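Malonyl-CoA-[acyl-carrier-protein] transacylase (Coxiella burnetii, PDB 3TQE) probably transfers the malonyl group from malonyl-CoA to holo-acyl carrier protein, supplying the extender unit of fatty acid synthesis. Local coordinates at residues P87-M92 against P228-I233; V236-H241 against V262-Y267. All coordinates share one frame; numbering follows the deposited sequence. Where two conformers were deposited one is given.

Contact 1 of 2, residues P87-M92 against P228-I233; sequences PKPQVM and PKVPVI
Met-92, a selenomethionine, meets Val-230, Pro-231 and Val-232 and illustrates how one residue can join two chain segments by backbone and side chain together. Its backbone is hydrogen-bonded twice: the N-H goes to Pro-231 O (N to O 2.9 Å), and its own O accepts from Ile-233 N at the same separation, with N-H...O angles of 152° and 164°. The pair of bonds makes a single parallel bridge between Met-92 and Val-232. The short approach of Val-232 CA to Met-92 O, 3.3 Å, adds a CA-H...O contact.

From there the side chain can be followed outward. Met-92 CB lies near Pro-231 O and 4.2 Å from Val-232 CG2. Met-92 CG, placed beside the backbone N (chi1 -65°), is 3.8 Å from Val-230 CG1. Beyond it the chain runs extended through the selenium, crossing Val-230 at about a right angle, so that the terminal Met-92 CE comes within 4.1 Å of Val-230 CG2. Both methyls of this valine are thus touched, and CG1 also faces Pro-89 O. Ala-102 and Cys-105 of helix 97-105 pack against Met-92 too.

On the other face of the bridge, Val-91 CG2 rests 3.6 Å from Ile-233 CG1, two branched side chains meeting at a slant against helix 261-270, with Ile-268 on Val-91 and Tyr-267 on Ile-233. Pro-231 CB also approaches Val-91 CG2, and Pro-231 CD lies 3.4 Å from Gln-90 O.

Because Val-91 is hydrogen-bonded through its backbone to Phe-10, the 228-233 segment acts as a short addition to the edge of the parallel sheet. That sheet belongs to the alpha/beta core of the acyltransferase fold, and strand 91-94 leads into the probable nucleophile elbow carrying Ser-96, the predicted active-site serine.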
ATOM      1  N   PRO A  87     -15.297 -14.114   6.482  1.00 16.17           N
ATOM      2  CA  PRO A  87     -15.236 -14.821   5.221  1.00 16.76           C
ATOM      3  C   PRO A  87     -14.213 -14.201   4.285  1.00 16.73           C
ATOM      4  O   PRO A  87     -13.690 -13.121   4.554  1.00 16.11           O
ATOM      5  CB  PRO A  87     -16.647 -14.647   4.702  1.00 17.28           C
ATOM      6  CG  PRO A  87     -17.057 -13.359   5.162  1.00 17.15           C
ATOM      7  CD  PRO A  87     -16.474 -13.242   6.552  1.00 16.73           C
ATOM      8  N   LYS A  88     -13.969 -14.869   3.172  1.00 17.45           N
ATOM      9  CA  LYS A  88     -12.996 -14.363   2.215  1.00 17.86           C
ATOM     10  C   LYS A  88     -13.603 -13.204   1.461  1.00 16.34           C
ATOM     11  O   LYS A  88     -14.755 -13.244   1.052  1.00 16.63           O
ATOM     12  CB  LYS A  88     -12.577 -15.429   1.200  1.00 19.25           C
ATOM     13  CG  LYS A  88     -11.957 -16.634   1.791  1.00 23.83           C
ATOM     14  CD  LYS A  88     -10.577 -16.358   2.305  1.00 26.85           C
ATOM     15  CE  LYS A  88      -9.910 -17.682   2.655  1.00 28.56           C
ATOM     16  NZ  LYS A  88      -8.571 -17.535   3.243  1.00 28.18           N
ATOM     17  N   PRO A  89     -12.804 -12.166   1.205  1.00 15.43           N
ATOM     18  CA  PRO A  89     -13.295 -11.110   0.352  1.00 14.97           C
ATOM     19  C   PRO A  89     -13.411 -11.604  -1.083  1.00 14.37           C
ATOM     20  O   PRO A  89     -12.808 -12.595  -1.464  1.00 15.25           O
ATOM     21  CB  PRO A  89     -12.194 -10.058   0.427  1.00 15.13           C
ATOM     22  CG  PRO A  89     -11.039 -10.788   0.771  1.00 17.64           C
ATOM     23  CD  PRO A  89     -11.429 -11.920   1.654  1.00 16.51           C
ATOM     24  N   GLN A  90     -14.151 -10.860  -1.873  1.00 12.99           N
ATOM     25  CA  GLN A  90     -14.286 -11.158  -3.284  1.00 14.03           C
ATOM     26  C   GLN A  90     -13.088 -10.724  -4.080  1.00 13.73           C
ATOM     27  O   GLN A  90     -12.793 -11.296  -5.115  1.00 14.54           O
ATOM     28  CB  GLN A  90     -15.529 -10.490  -3.829  1.00 14.30           C
ATOM     29  CG  GLN A  90     -16.766 -11.295  -3.502  1.00 17.11           C
ATOM     30  CD  GLN A  90     -17.002 -11.505  -2.031  1.00 17.86           C
ATOM     31  OE1 GLN A  90     -17.330 -10.571  -1.325  1.00 18.95           O
ATOM     32  NE2 GLN A  90     -16.829 -12.733  -1.563  1.00 21.26           N
ATOM     33  N   VAL A  91     -12.404  -9.694  -3.591  1.00 12.95           N
ATOM     34  CA  VAL A  91     -11.234  -9.167  -4.258  1.00 13.45           C
ATOM     35  C   VAL A  91     -10.381  -8.457  -3.233  1.00 12.41           C
ATOM     36  O   VAL A  91     -10.868  -8.028  -2.176  1.00 11.96           O
ATOM     37  CB  VAL A  91     -11.674  -8.237  -5.427  1.00 14.31           C
ATOM     38  CG1 VAL A  91     -12.394  -7.034  -4.891  1.00 17.41           C
ATOM     39  CG2 VAL A  91     -10.534  -7.869  -6.359  1.00 16.21           C
HETATM   40  N   MSE A  92      -9.110  -8.340  -3.549  1.00 12.60           N
HETATM   41  CA  MSE A  92      -8.154  -7.633  -2.713  1.00 11.94           C
HETATM   42  C   MSE A  92      -7.350  -6.665  -3.540  1.00 11.70           C
HETATM   43  O   MSE A  92      -7.106  -6.907  -4.709  1.00 12.46           O
HETATM   44  CB  MSE A  92      -7.197  -8.635  -2.074  1.00 13.74           C
HETATM   45  CG  MSE A  92      -7.847  -9.593  -1.099  1.00 16.32           C
HETATM   46 SE   MSE A  92      -6.503 -10.829  -0.444  1.00 17.98          SE
HETATM   47  CE  MSE A  92      -7.562 -11.892   0.748  1.00 20.23           C
ATOM     48  N   PRO A 228      -2.857 -16.831  -6.667  1.00 21.08           N
ATOM     49  CA  PRO A 228      -3.694 -16.296  -5.619  1.00 19.90           C
ATOM     50  C   PRO A 228      -5.037 -16.997  -5.594  1.00 19.21           C
ATOM     51  O   PRO A 228      -5.602 -17.298  -6.642  1.00 20.74           O
ATOM     52  CB  PRO A 228      -3.850 -14.806  -6.009  1.00 20.79           C
ATOM     53  CG  PRO A 228      -2.672 -14.517  -6.861  1.00 22.80           C
ATOM     54  CD  PRO A 228      -2.487 -15.781  -7.629  1.00 21.96           C
ATOM     55  N   LYS A 229      -5.568 -17.199  -4.401  1.00 18.12           N
ATOM     56  CA  LYS A 229      -6.856 -17.848  -4.211  1.00 19.13           C
ATOM     57  C   LYS A 229      -8.022 -16.863  -4.122  1.00 17.89           C
ATOM     58  O   LYS A 229      -9.191 -17.252  -4.114  1.00 19.67           O
ATOM     59  CB  LYS A 229      -6.775 -18.695  -2.949  1.00 21.09           C
ATOM     60  CG  LYS A 229      -5.786 -19.827  -3.077  1.00 27.66           C
ATOM     61  CD  LYS A 229      -5.928 -20.801  -1.937  1.00 35.12           C
ATOM     62  CE  LYS A 229      -4.900 -21.918  -2.032  1.00 39.83           C
ATOM     63  NZ  LYS A 229      -4.724 -22.454  -3.420  1.00 42.68           N
ATOM     64  N   VAL A 230      -7.705 -15.582  -4.035  1.00 16.80           N
ATOM     65  CA  VAL A 230      -8.642 -14.486  -4.118  1.00 16.43           C
ATOM     66  C   VAL A 230      -7.970 -13.536  -5.104  1.00 15.78           C
ATOM     67  O   VAL A 230      -6.747 -13.373  -5.056  1.00 15.99           O
ATOM     68  CB  VAL A 230      -8.782 -13.760  -2.754  1.00 16.97           C
ATOM     69  CG1 VAL A 230      -9.602 -12.481  -2.876  1.00 17.83           C
ATOM     70  CG2 VAL A 230      -9.363 -14.709  -1.677  1.00 19.78           C
ATOM     71  N   PRO A 231      -8.736 -12.949  -6.015  1.00 15.60           N
ATOM     72  CA  PRO A 231      -8.130 -12.059  -6.979  1.00 15.90           C
ATOM     73  C   PRO A 231      -7.508 -10.855  -6.309  1.00 14.19           C
ATOM     74  O   PRO A 231      -8.124 -10.258  -5.445  1.00 14.31           O
ATOM     75  CB  PRO A 231      -9.283 -11.618  -7.864  1.00 17.16           C
ATOM     76  CG  PRO A 231     -10.407 -12.415  -7.496  1.00 20.34           C
ATOM     77  CD  PRO A 231     -10.172 -13.147  -6.248  1.00 16.76           C
ATOM     78  N   VAL A 232      -6.282 -10.547  -6.708  1.00 12.71           N
ATOM     79  CA  VAL A 232      -5.566  -9.384  -6.233  1.00 13.04           C
ATOM     80  C   VAL A 232      -5.373  -8.458  -7.421  1.00 12.84           C
ATOM     81  O   VAL A 232      -4.761  -8.849  -8.420  1.00 13.86           O
ATOM     82  CB  VAL A 232      -4.212  -9.771  -5.648  1.00 12.84           C
ATOM     83  CG1 VAL A 232      -3.422  -8.513  -5.345  1.00 15.43           C
ATOM     84  CG2 VAL A 232      -4.398 -10.658  -4.419  1.00 14.27           C
ATOM     85  N   ILE A 233      -5.934  -7.264  -7.351  1.00 13.20           N
ATOM     86  CA  ILE A 233      -5.832  -6.314  -8.436  1.00 13.07           C
ATOM     87  C   ILE A 233      -4.537  -5.547  -8.268  1.00 13.00           C
ATOM     88  O   ILE A 233      -4.372  -4.799  -7.316  1.00 13.80           O
ATOM     89  CB  ILE A 233      -7.014  -5.334  -8.441  1.00 14.23           C
ATOM     90  CG1 ILE A 233      -8.341  -6.056  -8.484  1.00 17.04           C
ATOM     91  CG2 ILE A 233      -6.878  -4.327  -9.594  1.00 15.53           C
ATOM     92  CD1 ILE A 233      -8.472  -7.003  -9.540  1.00 21.43           C
TER

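Contact 2 of 2, residues V236-H241 against V262-Y267; sequences VDVVDH and VETIKY
Val-238 points its side chain at the helix and settles against Glu-263, Thr-264 and Tyr-267, an example of one branched residue fitted to the surface formed by successive turns. Its two methyls divide the work. Val-238 CG1, swung opposite the backbone N (chi1 -158°), lies 3.6 Å from Glu-263 O. The same methyl also touches Thr-264 CA and Tyr-267 CB. Val-238 CG2 turns to Glu-263 instead, 3.9 Å from its CB, the two side chains crossing at about a right angle. The polar ends of Glu-263 and Thr-264 are engaged by Arg-260, through a salt bridge and a hydrogen bond to its backbone O. Tyr-267 sends its ring along the loop, so that Val-238 O sits obliquely to it, 3.8 Å from Tyr-267 CD1.

The loop is braced from within: His-241 NE2 donates to Asp-237 OD2 (2.7 Å), coming to it on the syn side, 27° out of the carboxylate plane, while OD2 lies in the imidazole plane. The contact is van der Waals packing of a loop on helix 261-270, carbonyl oxygens as well as methyls taking part; in this acyltransferase fold that helix runs from strand 259-260 of the mixed sheet toward strand 275-278 of the parallel one.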
ATOM      1  N   VAL A 236      -0.134  -1.737 -10.919  1.00 14.94           N
ATOM      2  CA  VAL A 236       0.523  -1.226 -12.103  1.00 15.73           C
ATOM      3  C   VAL A 236      -0.375  -1.290 -13.293  1.00 16.12           C
ATOM      4  O   VAL A 236      -0.305  -0.409 -14.161  1.00 17.87           O
ATOM      5  CB  VAL A 236       1.854  -1.959 -12.346  1.00 16.81           C
ATOM      6  CG1 VAL A 236       1.637  -3.392 -12.694  1.00 17.44           C
ATOM      7  CG2 VAL A 236       2.678  -1.256 -13.373  1.00 20.64           C
ATOM      8  N   ASP A 237      -1.247  -2.295 -13.328  1.00 16.13           N
ATOM      9  CA  ASP A 237      -2.086  -2.540 -14.490  1.00 16.76           C
ATOM     10  C   ASP A 237      -3.569  -2.706 -14.232  1.00 15.85           C
ATOM     11  O   ASP A 237      -4.367  -2.893 -15.165  1.00 16.74           O
ATOM     12  CB  ASP A 237      -1.528  -3.728 -15.271  1.00 18.05           C
ATOM     13  CG  ASP A 237      -1.379  -4.962 -14.453  1.00 19.90           C
ATOM     14  OD1 ASP A 237      -1.856  -4.990 -13.305  1.00 21.53           O
ATOM     15  OD2 ASP A 237      -0.702  -5.905 -14.938  1.00 25.13           O
ATOM     16  N   VAL A 238      -3.962  -2.661 -12.966  1.00 14.35           N
ATOM     17  CA  VAL A 238      -5.348  -2.712 -12.588  1.00 15.02           C
ATOM     18  C   VAL A 238      -6.029  -4.001 -13.054  1.00 14.95           C
ATOM     19  O   VAL A 238      -7.185  -4.013 -13.445  1.00 16.29           O
ATOM     20  CB  VAL A 238      -6.133  -1.474 -13.057  1.00 14.14           C
ATOM     21  CG1 VAL A 238      -7.393  -1.293 -12.228  1.00 17.55           C
ATOM     22  CG2 VAL A 238      -5.275  -0.192 -12.974  1.00 17.89           C
ATOM     23  N   VAL A 239      -5.307  -5.089 -12.971  1.00 15.15           N
ATOM     24  CA  VAL A 239      -5.877  -6.406 -13.201  1.00 15.89           C
ATOM     25  C   VAL A 239      -5.269  -7.421 -12.276  1.00 14.97           C
ATOM     26  O   VAL A 239      -4.221  -7.205 -11.687  1.00 13.65           O
ATOM     27  CB  VAL A 239      -5.723  -6.874 -14.637  1.00 17.41           C
ATOM     28  CG1 VAL A 239      -6.421  -5.929 -15.596  1.00 20.02           C
ATOM     29  CG2 VAL A 239      -4.310  -6.998 -14.956  1.00 17.94           C
ATOM     30  N   ASP A 240      -5.946  -8.552 -12.156  1.00 15.24           N
ATOM     31  CA  ASP A 240      -5.412  -9.649 -11.402  1.00 16.14           C
ATOM     32  C   ASP A 240      -4.638 -10.565 -12.318  1.00 15.86           C
ATOM     33  O   ASP A 240      -4.874 -10.601 -13.542  1.00 18.46           O
ATOM     34  CB  ASP A 240      -6.532 -10.412 -10.716  1.00 16.89           C
ATOM     35  CG  ASP A 240      -7.537 -10.946 -11.657  1.00 20.60           C
ATOM     36  OD1 ASP A 240      -8.025 -10.175 -12.525  1.00 22.31           O
ATOM     37  OD2 ASP A 240      -7.864 -12.132 -11.506  1.00 25.93           O
ATOM     38  N   HIS A 241      -3.728 -11.313 -11.728  1.00 14.77           N
ATOM     39  CA  HIS A 241      -2.890 -12.250 -12.457  1.00 16.10           C
ATOM     40  C   HIS A 241      -2.775 -13.559 -11.707  1.00 16.47           C
ATOM     41  O   HIS A 241      -2.650 -13.572 -10.504  1.00 18.20           O
ATOM     42  CB  HIS A 241      -1.493 -11.696 -12.620  1.00 16.65           C
ATOM     43  CG  HIS A 241      -1.436 -10.455 -13.438  1.00 17.31           C
ATOM     44  ND1 HIS A 241      -1.892 -10.409 -14.738  1.00 19.20           N
ATOM     45  CD2 HIS A 241      -0.975  -9.217 -13.151  1.00 19.56           C
ATOM     46  CE1 HIS A 241      -1.714  -9.188 -15.216  1.00 19.99           C
ATOM     47  NE2 HIS A 241      -1.155  -8.446 -14.272  1.00 20.39           N
ATOM     48  N   VAL A 262      -6.990   4.979  -7.994  1.00 14.24           N
ATOM     49  CA  VAL A 262      -8.339   5.383  -8.322  0.50 14.48           C
ATOM     50  C   VAL A 262      -8.932   4.411  -9.363  1.00 14.03           C
ATOM     51  O   VAL A 262     -10.083   4.012  -9.213  1.00 15.26           O
ATOM     52  CB  VAL A 262      -8.439   6.861  -8.712  0.50 15.10           C
ATOM     53  CG1 VAL A 262      -7.435   7.185  -9.783  0.50 16.28           C
ATOM     54  CG2 VAL A 262      -9.881   7.223  -9.088  0.50 14.56           C
ATOM     55  N   GLU A 263      -8.159   3.973 -10.346  1.00 13.70           N
ATOM     56  CA  GLU A 263      -8.682   3.023 -11.313  1.00 14.28           C
ATOM     57  C   GLU A 263      -8.991   1.686 -10.656  1.00 13.68           C
ATOM     58  O   GLU A 263      -9.928   1.000 -11.046  1.00 14.45           O
ATOM     59  CB  GLU A 263      -7.698   2.813 -12.456  1.00 16.20           C
ATOM     60  CG  GLU A 263      -7.653   3.943 -13.408  1.00 18.01           C
ATOM     61  CD  GLU A 263      -6.443   3.872 -14.303  1.00 20.62           C
ATOM     62  OE1 GLU A 263      -5.330   4.204 -13.820  1.00 22.39           O
ATOM     63  OE2 GLU A 263      -6.609   3.483 -15.478  1.00 27.28           O
ATOM     64  N   THR A 264      -8.188   1.296  -9.686  1.00 12.04           N
ATOM     65  CA  THR A 264      -8.437   0.052  -8.943  1.00 12.28           C
ATOM     66  C   THR A 264      -9.771   0.124  -8.218  1.00 12.69           C
ATOM     67  O   THR A 264     -10.577  -0.810  -8.300  1.00 12.84           O
ATOM     68  CB  THR A 264      -7.318  -0.223  -7.952  1.00 12.53           C
ATOM     69  OG1 THR A 264      -6.118  -0.435  -8.691  1.00 13.75           O
ATOM     70  CG2 THR A 264      -7.626  -1.431  -7.100  1.00 14.10           C
ATOM     71  N   ILE A 265     -10.017   1.218  -7.523  1.00 12.31           N
ATOM     72  CA  ILE A 265     -11.258   1.357  -6.777  1.00 13.07           C
ATOM     73  C   ILE A 265     -12.427   1.423  -7.747  1.00 13.99           C
ATOM     74  O   ILE A 265     -13.461   0.804  -7.509  1.00 14.11           O
ATOM     75  CB  ILE A 265     -11.219   2.565  -5.852  1.00 13.39           C
ATOM     76  CG1 ILE A 265     -10.113   2.404  -4.806  1.00 14.66           C
ATOM     77  CG2 ILE A 265     -12.563   2.828  -5.222  1.00 14.70           C
ATOM     78  CD1 ILE A 265     -10.158   1.144  -3.978  1.00 14.11           C
ATOM     79  N   LYS A 266     -12.258   2.134  -8.846  1.00 15.03           N
ATOM     80  CA  LYS A 266     -13.324   2.209  -9.834  1.00 16.65           C
ATOM     81  C   LYS A 266     -13.623   0.828 -10.434  1.00 16.66           C
ATOM     82  O   LYS A 266     -14.789   0.481 -10.647  1.00 17.74           O
ATOM     83  CB  LYS A 266     -12.958   3.204 -10.915  1.00 17.61           C
ATOM     84  CG  LYS A 266     -13.099   4.631 -10.393  1.00 22.18           C
ATOM     85  CD  LYS A 266     -12.759   5.651 -11.418  1.00 27.78           C
ATOM     86  CE  LYS A 266     -13.082   7.041 -10.897  1.00 32.23           C
ATOM     87  NZ  LYS A 266     -13.107   8.018 -12.007  1.00 37.33           N
ATOM     88  N   TYR A 267     -12.591   0.024 -10.655  1.00 15.19           N
ATOM     89  CA  TYR A 267     -12.739  -1.330 -11.190  1.00 16.40           C
ATOM     90  C   TYR A 267     -13.550  -2.151 -10.221  1.00 15.23           C
ATOM     91  O   TYR A 267     -14.473  -2.861 -10.614  1.00 16.72           O
ATOM     92  CB  TYR A 267     -11.378  -1.978 -11.414  1.00 16.91           C
ATOM     93  CG  TYR A 267     -11.358  -3.370 -11.982  1.00 21.80           C
ATOM     94  CD1 TYR A 267     -10.953  -3.583 -13.302  1.00 26.43           C
ATOM     95  CD2 TYR A 267     -11.663  -4.469 -11.218  1.00 25.95           C
ATOM     96  CE1 TYR A 267     -10.897  -4.851 -13.850  1.00 28.34           C
ATOM     97  CE2 TYR A 267     -11.639  -5.768 -11.783  1.00 28.23           C
ATOM     98  CZ  TYR A 267     -11.258  -5.938 -13.089  1.00 29.53           C
ATOM     99  OH  TYR A 267     -11.175  -7.188 -13.667  1.00 32.55           O
TER

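Starting from the N terminus, the chain lays down strand 9-12, then reaches 87-92 and the strand that neighbours it. It next builds helices 97-105 and 111-128 and most of the mixed sheet before 228-233 returns, so contact 1 closes a long loop of 135 intervening residues. Contact 2 follows in series, neither nested nor crossed: 236-241 leaves almost directly from contact 1, and after helix 244-254 the chain comes back at 262-267, closing a short loop. The two meet physically, Ile-233 CG2 packing on the backbone of Val-238 and Val-239. Together they place the 228-241 connection between the edge of the parallel sheet and helix 261-270.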